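Local atomic coordinates of AAEL008620-PA odorant-binding protein (Aedes aegypti, PDB entry 5V13), a protein that specifically binds the insect hormone juvenile hormone, as a mosquito hemolymph member of the odorant-binding protein family. Residues Q46-V51 against K274-K279; L30-R35 against K66-E71; R86-A91 against A104-A109. One frame throughout, in Å; residues are numbered along the deposited sequence.

Overall arrangement
Contacts 1 and 2 lie on the juvenile hormone pocket, and contact 3 is set farther back in the same helical fold. Contacts 1 and 2 have centres about 15 Å apart and interleave along the chain: 30-35 and 66-71 flank 46-51, whose partner 274-279 comes from near the C-terminus. W50, V51 and W278 of contact 1 line the pocket near the ester half of the hormone, while Y33 and S69 of contact 2 follow it toward the epoxide. Contact 3 pairs two later helices; its centre is about 19 Å from that of contact 2 and 28 Å from that of contact 1, yet the F87 side chain comes within about 6 Å of the hormone.

Contact 1: residues Q46-V51 against K274-K279; sequences QKINWV and KEEPWK. With JH3 (methyl (2E,6E)-9-[(2R)-3,3-dimethyloxiran-2-yl]-3,7-dimethylnona-2,6-dienoate), chain E.
P277 presses its ring against K47 and V51, where a loop with a cis peptide bond between E276 and P277 leads into helix 278-286 and meets helix 44-51 of the mainly helical odorant-binding fold. The tight part of the contact is this proline. Its CB lies 4.0 Å from the carbonyl O of K47 and 4.1 Å from V51 CG1, and I44, a turn earlier on the same helix, adds to the apolar seat. A compact ring without an N-H suits such a place, since it packs flush against the K47-V51 turn of the helix and brings no donor that would need a partner. K47 contributes only the root of its chain here: beyond CB the extended chain leads away, and NZ is hydrogen-bonded to the carbonyls of L37 and S40. The looser side, partly open to solvent, belongs to I48 and E276, which cross at about a right angle. I48 CD1 rests 3.8 Å from E276 CD, apolar methyl against the carboxylate carbon. The E276 chain, bent at chi2 (-69°), folds its acid back, and OE1 is hydrogen-bonded to S280 OG on the following helix. On the inner side V51 serves two neighbours, its CG2 standing 3.9 Å from the P277 carbonyl O while its CG1 lies 3.8 Å from the hormone's C1. W50 meets the hormone through its carbonyl O, 3.5 Å from C4. The W278 ring has P277 CD over one face and takes the hormone at its edge, where CZ3 lies 3.9 Å from the ester methyl carbon CM.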
loop_
_atom_site.group_PDB
_atom_site.type_symbol
_atom_site.label_atom_id
_atom_site.label_comp_id
_atom_site.label_asym_id
_atom_site.label_seq_id
_atom_site.Cartn_x
_atom_site.Cartn_y
_atom_site.Cartn_z
ATOM N N GLN B 46 0.782 20.603 27.225
ATOM C CA GLN B 46 0.337 19.299 27.704
ATOM C C GLN B 46 0.171 18.322 26.550
ATOM O O GLN B 46 0.673 17.190 26.599
ATOM C CB GLN B 46 -0.966 19.452 28.490
ATOM C CG GLN B 46 -0.779 20.095 29.860
ATOM C CD GLN B 46 -0.226 19.128 30.897
ATOM O OE1 GLN B 46 0.718 18.375 30.634
ATOM N NE2 GLN B 46 -0.823 19.138 32.084
ATOM N N LYS B 47 -0.520 18.745 25.487
ATOM C CA LYS B 47 -0.743 17.834 24.363
ATOM C C LYS B 47 0.558 17.435 23.671
ATOM O O LYS B 47 0.649 16.331 23.117
ATOM C CB LYS B 47 -1.709 18.458 23.356
ATOM C CG LYS B 47 -3.120 18.604 23.889
ATOM C CD LYS B 47 -4.018 19.345 22.905
ATOM C CE LYS B 47 -5.448 19.410 23.424
ATOM N NZ LYS B 47 -6.417 19.855 22.377
ATOM N N ILE B 48 1.568 18.308 23.677
ATOM C CA ILE B 48 2.873 17.927 23.135
ATOM C C ILE B 48 3.501 16.821 23.977
ATOM O O ILE B 48 4.053 15.852 23.439
ATOM C CB ILE B 48 3.793 19.160 23.031
ATOM C CG1 ILE B 48 3.321 20.082 21.910
ATOM C CG2 ILE B 48 5.234 18.735 22.794
ATOM C CD1 ILE B 48 4.062 21.413 21.873
ATOM N N ASN B 49 3.421 16.938 25.308
ATOM C CA ASN B 49 3.892 15.854 26.168
ATOM C C ASN B 49 3.173 14.548 25.868
ATOM O O ASN B 49 3.775 13.471 25.945
ATOM C CB ASN B 49 3.697 16.215 27.637
ATOM C CG ASN B 49 4.597 17.341 28.078
ATOM O OD1 ASN B 49 5.755 17.426 27.667
ATOM N ND2 ASN B 49 4.070 18.214 28.926
ATOM N N TRP B 50 1.879 14.614 25.544
ATOM C CA TRP B 50 1.146 13.379 25.285
ATOM C C TRP B 50 1.620 12.715 23.998
ATOM O O TRP B 50 1.805 11.491 23.956
ATOM C CB TRP B 50 -0.356 13.637 25.206
ATOM C CG TRP B 50 -0.945 14.314 26.430
ATOM C CD1 TRP B 50 -0.335 14.526 27.626
ATOM C CD2 TRP B 50 -2.249 14.883 26.537
ATOM N NE1 TRP B 50 -1.190 15.180 28.489
ATOM C CE2 TRP B 50 -2.376 15.404 27.841
ATOM C CE3 TRP B 50 -3.341 14.974 25.665
ATOM C CZ2 TRP B 50 -3.537 16.048 28.281
ATOM C CZ3 TRP B 50 -4.499 15.609 26.108
ATOM C CH2 TRP B 50 -4.584 16.135 27.400
ATOM N N VAL B 51 1.820 13.493 22.933
ATOM C CA VAL B 51 2.234 12.867 21.676
ATOM C C VAL B 51 3.669 12.366 21.723
ATOM O O VAL B 51 4.080 11.631 20.818
ATOM C CB VAL B 51 2.055 13.817 20.472
ATOM C CG1 VAL B 51 0.605 14.263 20.348
ATOM C CG2 VAL B 51 2.991 15.023 20.572
ATOM N N LYS B 274 2.624 21.735 10.313
ATOM C CA LYS B 274 3.606 22.379 11.171
ATOM C C LYS B 274 2.974 23.039 12.397
ATOM O O LYS B 274 3.684 23.662 13.186
ATOM C CB LYS B 274 4.412 23.400 10.360
ATOM C CG LYS B 274 5.181 22.765 9.192
ATOM C CD LYS B 274 6.232 21.772 9.687
ATOM C CE LYS B 274 7.002 21.135 8.532
ATOM N NZ LYS B 274 8.209 20.380 9.000
ATOM N N GLU B 275 1.666 22.898 12.582
ATOM C CA GLU B 275 1.023 23.307 13.819
ATOM C C GLU B 275 1.204 22.244 14.892
ATOM O O GLU B 275 1.334 21.054 14.602
ATOM C CB GLU B 275 -0.464 23.546 13.592
ATOM C CG GLU B 275 -0.769 24.436 12.419
ATOM C CD GLU B 275 -2.252 24.652 12.263
ATOM O OE1 GLU B 275 -2.852 24.049 11.350
ATOM O OE2 GLU B 275 -2.824 25.410 13.075
ATOM N N GLU B 276 1.212 22.684 16.145
ATOM C CA GLU B 276 1.273 21.745 17.251
ATOM C C GLU B 276 -0.131 21.311 17.647
ATOM O O GLU B 276 -1.102 22.046 17.430
ATOM C CB GLU B 276 1.991 22.387 18.436
ATOM C CG GLU B 276 3.472 22.697 18.182
ATOM C CD GLU B 276 4.329 21.440 18.057
ATOM O OE1 GLU B 276 5.556 21.568 17.900
ATOM O OE2 GLU B 276 3.785 20.315 18.118
ATOM N N PRO B 277 -0.291 20.113 18.244
ATOM C CA PRO B 277 0.751 19.144 18.613
ATOM C C PRO B 277 1.189 18.243 17.459
ATOM O O PRO B 277 2.021 17.366 17.672
ATOM C CB PRO B 277 0.075 18.314 19.706
ATOM C CG PRO B 277 -1.372 18.298 19.300
ATOM C CD PRO B 277 -1.624 19.677 18.700
ATOM N N TRP B 278 0.649 18.479 16.262
ATOM C CA TRP B 278 0.863 17.549 15.150
ATOM C C TRP B 278 2.330 17.492 14.733
ATOM O O TRP B 278 2.859 16.406 14.462
ATOM C CB TRP B 278 -0.032 17.936 13.968
ATOM C CG TRP B 278 -1.409 18.320 14.425
ATOM C CD1 TRP B 278 -1.995 19.545 14.312
ATOM C CD2 TRP B 278 -2.347 17.490 15.128
ATOM N NE1 TRP B 278 -3.248 19.524 14.873
ATOM C CE2 TRP B 278 -3.486 18.276 15.385
ATOM C CE3 TRP B 278 -2.343 16.150 15.543
ATOM C CZ2 TRP B 278 -4.605 17.778 16.047
ATOM C CZ3 TRP B 278 -3.456 15.659 16.215
ATOM C CH2 TRP B 278 -4.573 16.468 16.449
ATOM N N LYS B 279 3.006 18.641 14.683
ATOM C CA LYS B 279 4.407 18.647 14.269
ATOM C C LYS B 279 5.264 17.867 15.252
ATOM O O LYS B 279 6.094 17.038 14.852
ATOM C CB LYS B 279 4.924 20.086 14.131
ATOM C CG LYS B 279 6.395 20.143 13.738
ATOM C CD LYS B 279 7.087 21.382 14.271
ATOM C CE LYS B 279 6.571 22.623 13.576
ATOM N NZ LYS B 279 6.804 23.861 14.367
HETATM C C1 JH3 E . -0.621 11.188 18.554
HETATM O O2 JH3 E . 0.337 10.821 17.897
HETATM O O1 JH3 E . -1.587 12.047 17.917
HETATM C CM JH3 E . -1.418 12.358 16.532
HETATM C C2 JH3 E . -0.876 10.794 19.952
HETATM C C3 JH3 E . -0.107 10.030 20.732
HETATM C "C3'" JH3 E . 1.201 9.429 20.296
HETATM C C4 JH3 E . -0.620 9.761 22.126
HETATM C C5 JH3 E . -0.401 8.290 22.464
HETATM C C6 JH3 E . -1.292 7.904 23.623
HETATM C C7 JH3 E . -0.871 7.889 24.896
HETATM C "C7'" JH3 E . 0.532 8.305 25.251
HETATM C C8 JH3 E . -1.857 7.473 25.977
HETATM C C9 JH3 E . -1.419 6.190 26.703
HETATM C CA JH3 E . -1.064 5.061 25.737
HETATM O O3 JH3 E . -0.816 3.801 26.400
HETATM C CB JH3 E . -2.056 3.900 25.696
HETATM C "CB'" JH3 E . -2.136 3.238 24.316
HETATM C CC JH3 E . -3.268 3.896 26.615
#

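Contact 2: residues L30-R35 against K66-E71; sequences LYAYVR and KCVSEE. With JH3 (methyl (2E,6E)-9-[(2R)-3,3-dimethyloxiran-2-yl]-3,7-dimethylnona-2,6-dienoate), chain E.
Y33 OH is hydrogen-bonded to the carbonyl O of F144, which fixes the end of a tyrosine that turns one face to the juvenile hormone and an edge to V68. The ring has hormone C5 3.8 Å above its plane, over the centre of that face, while V68 CG1 meets its edge in plane, 3.7 Å from CE1. Its first torsion (chi1 -58°) sets CG anti to the carbonyl carbon, and although CB starts off away from helix 66-71 the ring swings back to it. Tyrosine fits this place well: a flat apolar face for the terpenoid chain, and a hydroxyl that bonds the F144 carbonyl. The hormone is bordered on the other helix by S69, whose OG lies 3.4 Å from the epoxide methyl CC. Between the helices A32 gives the small side chain that closeness needs, its CB 3.8 Å from E71 CG. Beyond this pair, the acid of E71 reaches Y31, with OE1 3.9 Å from CE1 and the carboxylate plane turned 45° from the ring; Y31 also makes a cation-pi contact with R201. R35 CG lies over one face of the Y31 ring, toward its rim. The two segments run nearly antiparallel, at 151° with axes 9.1 Å apart, as parts of two helices of the odorant-binding fold. A disulfide from C67 to C36 ties helix 59-71 to helix 26-38, and S69 is joined by a backbone hydrogen bond to Y75 in the short strand 75-76.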
loop_
_atom_site.group_PDB
_atom_site.type_symbol
_atom_site.label_atom_id
_atom_site.label_comp_id
_atom_site.label_asym_id
_atom_site.label_seq_id
_atom_site.Cartn_x
_atom_site.Cartn_y
_atom_site.Cartn_z
ATOM N N LEU B 30 -4.685 5.521 15.614
ATOM C CA LEU B 30 -4.695 6.918 15.183
ATOM C C LEU B 30 -6.050 7.560 15.464
ATOM O O LEU B 30 -6.118 8.707 15.922
ATOM C CB LEU B 30 -4.342 7.023 13.693
ATOM C CG LEU B 30 -4.069 8.462 13.240
ATOM C CD1 LEU B 30 -2.930 9.094 14.058
ATOM C CD2 LEU B 30 -3.739 8.504 11.765
ATOM N N TYR B 31 -7.143 6.826 15.220
ATOM C CA TYR B 31 -8.471 7.375 15.505
ATOM C C TYR B 31 -8.587 7.769 16.973
ATOM O O TYR B 31 -9.061 8.866 17.309
ATOM C CB TYR B 31 -9.554 6.347 15.154
ATOM C CG TYR B 31 -10.968 6.852 15.341
ATOM C CD1 TYR B 31 -11.600 6.808 16.594
ATOM C CD2 TYR B 31 -11.681 7.361 14.260
ATOM C CE1 TYR B 31 -12.921 7.253 16.748
ATOM C CE2 TYR B 31 -12.982 7.817 14.407
ATOM C CZ TYR B 31 -13.595 7.758 15.645
ATOM O OH TYR B 31 -14.892 8.218 15.764
ATOM N N ALA B 32 -8.158 6.872 17.865
ATOM C CA ALA B 32 -8.266 7.133 19.295
ATOM C C ALA B 32 -7.364 8.287 19.714
ATOM O O ALA B 32 -7.790 9.173 20.473
ATOM C CB ALA B 32 -7.920 5.867 20.080
ATOM N N TYR B 33 -6.110 8.296 19.242
ATOM C CA TYR B 33 -5.191 9.372 19.639
ATOM C C TYR B 33 -5.722 10.742 19.220
ATOM O O TYR B 33 -5.693 11.705 20.001
ATOM C CB TYR B 33 -3.795 9.156 19.031
ATOM C CG TYR B 33 -3.116 7.840 19.374
ATOM C CD1 TYR B 33 -3.493 7.099 20.489
ATOM C CD2 TYR B 33 -2.092 7.349 18.570
ATOM C CE1 TYR B 33 -2.859 5.876 20.788
ATOM C CE2 TYR B 33 -1.455 6.155 18.857
ATOM C CZ TYR B 33 -1.837 5.423 19.960
ATOM O OH TYR B 33 -1.207 4.227 20.217
ATOM N N VAL B 34 -6.181 10.851 17.973
ATOM C CA VAL B 34 -6.615 12.143 17.443
ATOM C C VAL B 34 -7.932 12.582 18.082
ATOM O O VAL B 34 -8.101 13.755 18.467
ATOM C CB VAL B 34 -6.720 12.073 15.906
ATOM C CG1 VAL B 34 -7.388 13.342 15.373
ATOM C CG2 VAL B 34 -5.334 11.887 15.296
ATOM N N ARG B 35 -8.896 11.660 18.196
ATOM C CA ARG B 35 -10.199 12.059 18.732
ATOM C C ARG B 35 -10.108 12.427 20.206
ATOM O O ARG B 35 -10.749 13.390 20.649
ATOM C CB ARG B 35 -11.240 10.960 18.525
ATOM C CG ARG B 35 -11.681 10.804 17.067
ATOM C CD ARG B 35 -12.428 12.048 16.546
ATOM N NE ARG B 35 -13.669 12.279 17.287
ATOM C CZ ARG B 35 -14.858 11.796 16.931
ATOM N NH1 ARG B 35 -14.976 11.056 15.837
ATOM N NH2 ARG B 35 -15.928 12.050 17.668
ATOM N N LYS B 66 -7.280 7.799 30.147
ATOM C CA LYS B 66 -8.536 7.059 30.278
ATOM C C LYS B 66 -9.286 7.001 28.946
ATOM O O LYS B 66 -9.759 5.931 28.528
ATOM C CB LYS B 66 -9.408 7.700 31.360
ATOM C CG LYS B 66 -10.774 7.038 31.479
ATOM C CD LYS B 66 -11.668 7.740 32.462
ATOM C CE LYS B 66 -13.122 7.448 32.121
ATOM N NZ LYS B 66 -14.043 8.246 32.969
ATOM N N CYS B 67 -9.396 8.148 28.271
ATOM C CA CYS B 67 -10.072 8.234 26.979
ATOM C C CYS B 67 -9.454 7.282 25.960
ATOM O O CYS B 67 -10.168 6.530 25.291
ATOM C CB CYS B 67 -10.006 9.681 26.461
ATOM S SG CYS B 67 -10.825 10.025 24.834
ATOM N N VAL B 68 -8.124 7.320 25.807
ATOM C CA VAL B 68 -7.480 6.459 24.808
ATOM C C VAL B 68 -7.644 4.996 25.186
ATOM O O VAL B 68 -7.920 4.143 24.330
ATOM C CB VAL B 68 -5.992 6.823 24.642
ATOM C CG1 VAL B 68 -5.283 5.849 23.639
ATOM C CG2 VAL B 68 -5.862 8.257 24.163
ATOM N N SER B 69 -7.482 4.688 26.476
ATOM C CA SER B 69 -7.653 3.320 26.955
ATOM C C SER B 69 -9.063 2.810 26.671
ATOM O O SER B 69 -9.241 1.701 26.151
ATOM C CB SER B 69 -7.337 3.253 28.454
ATOM O OG SER B 69 -5.959 3.535 28.686
ATOM N N GLU B 70 -10.079 3.614 26.993
ATOM C CA GLU B 70 -11.451 3.199 26.717
ATOM C C GLU B 70 -11.715 3.074 25.225
ATOM O O GLU B 70 -12.391 2.133 24.784
ATOM C CB GLU B 70 -12.437 4.177 27.352
ATOM C CG GLU B 70 -12.513 4.000 28.850
ATOM C CD GLU B 70 -13.582 4.856 29.484
ATOM O OE1 GLU B 70 -13.889 4.639 30.673
ATOM O OE2 GLU B 70 -14.118 5.740 28.789
ATOM N N GLU B 71 -11.216 4.025 24.424
ATOM C CA GLU B 71 -11.516 3.965 22.998
ATOM C C GLU B 71 -10.898 2.734 22.341
ATOM O O GLU B 71 -11.496 2.164 21.422
ATOM C CB GLU B 71 -11.036 5.230 22.285
ATOM C CG GLU B 71 -11.593 5.355 20.867
ATOM C CD GLU B 71 -13.112 5.545 20.848
ATOM O OE1 GLU B 71 -13.770 5.055 19.908
ATOM O OE2 GLU B 71 -13.652 6.199 21.776
HETATM C C1 JH3 E . -0.621 11.188 18.554
HETATM O O2 JH3 E . 0.337 10.821 17.897
HETATM O O1 JH3 E . -1.587 12.047 17.917
HETATM C CM JH3 E . -1.418 12.358 16.532
HETATM C C2 JH3 E . -0.876 10.794 19.952
HETATM C C3 JH3 E . -0.107 10.030 20.732
HETATM C "C3'" JH3 E . 1.201 9.429 20.296
HETATM C C4 JH3 E . -0.620 9.761 22.126
HETATM C C5 JH3 E . -0.401 8.290 22.464
HETATM C C6 JH3 E . -1.292 7.904 23.623
HETATM C C7 JH3 E . -0.871 7.889 24.896
HETATM C "C7'" JH3 E . 0.532 8.305 25.251
HETATM C C8 JH3 E . -1.857 7.473 25.977
HETATM C C9 JH3 E . -1.419 6.190 26.703
HETATM C CA JH3 E . -1.064 5.061 25.737
HETATM O O3 JH3 E . -0.816 3.801 26.400
HETATM C CB JH3 E . -2.056 3.900 25.696
HETATM C "CB'" JH3 E . -2.136 3.238 24.316
HETATM C CC JH3 E . -3.268 3.896 26.615
#

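Contact 3: residues R86-A91 against A104-A109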
loop_
_atom_site.group_PDB
_atom_site.type_symbol
_atom_site.label_atom_id
_atom_site.label_comp_id
_atom_site.label_asym_id
_atom_site.label_seq_id
_atom_site.Cartn_x
_atom_site.Cartn_y
_atom_site.Cartn_z
ATOM N N ARG B 86 -5.374 -8.224 26.614
ATOM C CA ARG B 86 -5.398 -7.488 25.348
ATOM C C ARG B 86 -4.069 -6.796 25.086
ATOM O O ARG B 86 -3.632 -6.713 23.930
ATOM C CB ARG B 86 -6.566 -6.495 25.346
ATOM C CG ARG B 86 -7.900 -7.270 25.422
ATOM C CD ARG B 86 -9.141 -6.400 25.330
ATOM N NE ARG B 86 -10.329 -7.260 25.381
ATOM C CZ ARG B 86 -11.579 -6.815 25.488
ATOM N NH1 ARG B 86 -11.820 -5.511 25.572
ATOM N NH2 ARG B 86 -12.591 -7.673 25.519
ATOM N N PHE B 87 -3.404 -6.311 26.142
ATOM C CA PHE B 87 -2.031 -5.833 25.981
ATOM C C PHE B 87 -1.104 -6.960 25.521
ATOM O O PHE B 87 -0.229 -6.739 24.685
ATOM C CB PHE B 87 -1.517 -5.228 27.291
ATOM C CG PHE B 87 -2.181 -3.929 27.660
ATOM C CD1 PHE B 87 -3.344 -3.912 28.426
ATOM C CD2 PHE B 87 -1.641 -2.719 27.241
ATOM C CE1 PHE B 87 -3.950 -2.693 28.772
ATOM C CE2 PHE B 87 -2.239 -1.506 27.579
ATOM C CZ PHE B 87 -3.395 -1.492 28.344
ATOM N N VAL B 88 -1.292 -8.171 26.056
ATOM C CA VAL B 88 -0.484 -9.317 25.635
ATOM C C VAL B 88 -0.726 -9.623 24.165
ATOM O O VAL B 88 0.214 -9.866 23.393
ATOM C CB VAL B 88 -0.779 -10.544 26.516
ATOM C CG1 VAL B 88 -0.187 -11.823 25.879
ATOM C CG2 VAL B 88 -0.203 -10.346 27.899
ATOM N N LEU B 89 -1.997 -9.629 23.755
ATOM C CA LEU B 89 -2.308 -9.938 22.366
ATOM C C LEU B 89 -1.750 -8.869 21.437
ATOM O O LEU B 89 -1.262 -9.180 20.342
ATOM C CB LEU B 89 -3.823 -10.109 22.194
ATOM C CG LEU B 89 -4.292 -10.841 20.932
ATOM C CD1 LEU B 89 -3.952 -12.353 20.965
ATOM C CD2 LEU B 89 -5.783 -10.599 20.683
ATOM N N GLN B 90 -1.776 -7.602 21.871
ATOM C CA GLN B 90 -1.178 -6.533 21.076
ATOM C C GLN B 90 0.325 -6.727 20.927
ATOM O O GLN B 90 0.877 -6.533 19.836
ATOM C CB GLN B 90 -1.458 -5.169 21.711
ATOM C CG GLN B 90 -1.090 -3.968 20.827
ATOM C CD GLN B 90 -2.152 -3.688 19.764
ATOM O OE1 GLN B 90 -3.309 -4.068 19.916
ATOM N NE2 GLN B 90 -1.752 -3.030 18.671
ATOM N N ALA B 91 1.006 -7.089 22.015
ATOM C CA ALA B 91 2.450 -7.282 21.943
ATOM C C ALA B 91 2.807 -8.466 21.055
ATOM O O ALA B 91 3.771 -8.403 20.284
ATOM C CB ALA B 91 3.027 -7.475 23.342
ATOM N N ALA B 104 8.819 -10.285 29.262
ATOM C CA ALA B 104 8.604 -9.509 30.484
ATOM C C ALA B 104 7.203 -8.908 30.513
ATOM O O ALA B 104 6.514 -8.964 31.541
ATOM C CB ALA B 104 9.662 -8.410 30.610
ATOM N N LEU B 105 6.759 -8.337 29.395
ATOM C CA LEU B 105 5.398 -7.811 29.341
ATOM C C LEU B 105 4.374 -8.915 29.592
ATOM O O LEU B 105 3.445 -8.740 30.388
ATOM C CB LEU B 105 5.157 -7.115 28.000
ATOM C CG LEU B 105 3.827 -6.353 27.849
ATOM C CD1 LEU B 105 3.982 -5.101 26.987
ATOM C CD2 LEU B 105 2.748 -7.254 27.274
ATOM N N LYS B 106 4.560 -10.079 28.965
ATOM C CA LYS B 106 3.659 -11.203 29.220
ATOM C C LYS B 106 3.598 -11.567 30.703
ATOM O O LYS B 106 2.516 -11.843 31.234
ATOM C CB LYS B 106 4.094 -12.415 28.407
ATOM C CG LYS B 106 3.738 -12.337 26.941
ATOM C CD LYS B 106 4.103 -13.639 26.261
ATOM C CE LYS B 106 3.938 -13.549 24.767
ATOM N NZ LYS B 106 4.664 -14.685 24.117
ATOM N N ASN B 107 4.746 -11.587 31.389
ATOM C CA ASN B 107 4.748 -11.963 32.801
ATOM C C ASN B 107 4.133 -10.881 33.689
ATOM O O ASN B 107 3.545 -11.196 34.733
ATOM C CB ASN B 107 6.173 -12.261 33.276
ATOM C CG ASN B 107 6.803 -13.435 32.545
ATOM O OD1 ASN B 107 6.118 -14.212 31.887
ATOM N ND2 ASN B 107 8.115 -13.565 32.662
ATOM N N ASN B 108 4.264 -9.613 33.307
ATOM C CA ASN B 108 3.884 -8.509 34.185
ATOM C C ASN B 108 2.457 -8.010 33.983
ATOM O O ASN B 108 1.909 -7.369 34.895
ATOM C CB ASN B 108 4.835 -7.327 33.987
ATOM C CG ASN B 108 6.172 -7.521 34.676
ATOM O OD1 ASN B 108 6.268 -8.155 35.728
ATOM N ND2 ASN B 108 7.213 -6.948 34.092
ATOM N N ALA B 109 1.852 -8.269 32.820
ATOM C CA ALA B 109 0.577 -7.638 32.480
ATOM C C ALA B 109 -0.501 -7.946 33.512
ATOM O O ALA B 109 -1.129 -7.029 34.059
ATOM C CB ALA B 109 0.130 -8.078 31.082
#
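The ring of F87 leads away from helix 104-109 and meets the F132 ring of helix 122-135 edge to face, while the backbone of F87 offers its carbonyl O to L105 CD2, 4.0 Å away; L74, M143 and L113 pack on the F87 side chain. A phenylalanine suits this inward position, where its surroundings are apolar. Toward helix 104-109 the 86-91 side offers A91 and V88. L105 CD2 reaches across to lie 3.9 Å from A91 CB, and the same methyl also nears V88 CG2 at 4.3 Å. The two segments belong to an alpha-alpha hairpin formed by helices 84-94 and 99-113; within it, segments 86-91 and 104-109 run almost exactly antiparallel, at 172°, with axes 9.5 Å apart. Alanine at both A91 and A109 permits that approach. V88 packs beside them with two methyls splayed to different partners: CG1, set opposite the backbone N (chi1 167°), lies 4.1 Å from K106 CG, and CG2 lies 3.9 Å from A109 CB. A beta-branched residue suits this spot because its two methyls can meet two residues of the opposing helix at once. K106 lends only the aliphatic part of an extended chain, crossing V88 at about a right angle, while NZ goes on to a long, weak ion pair with E92.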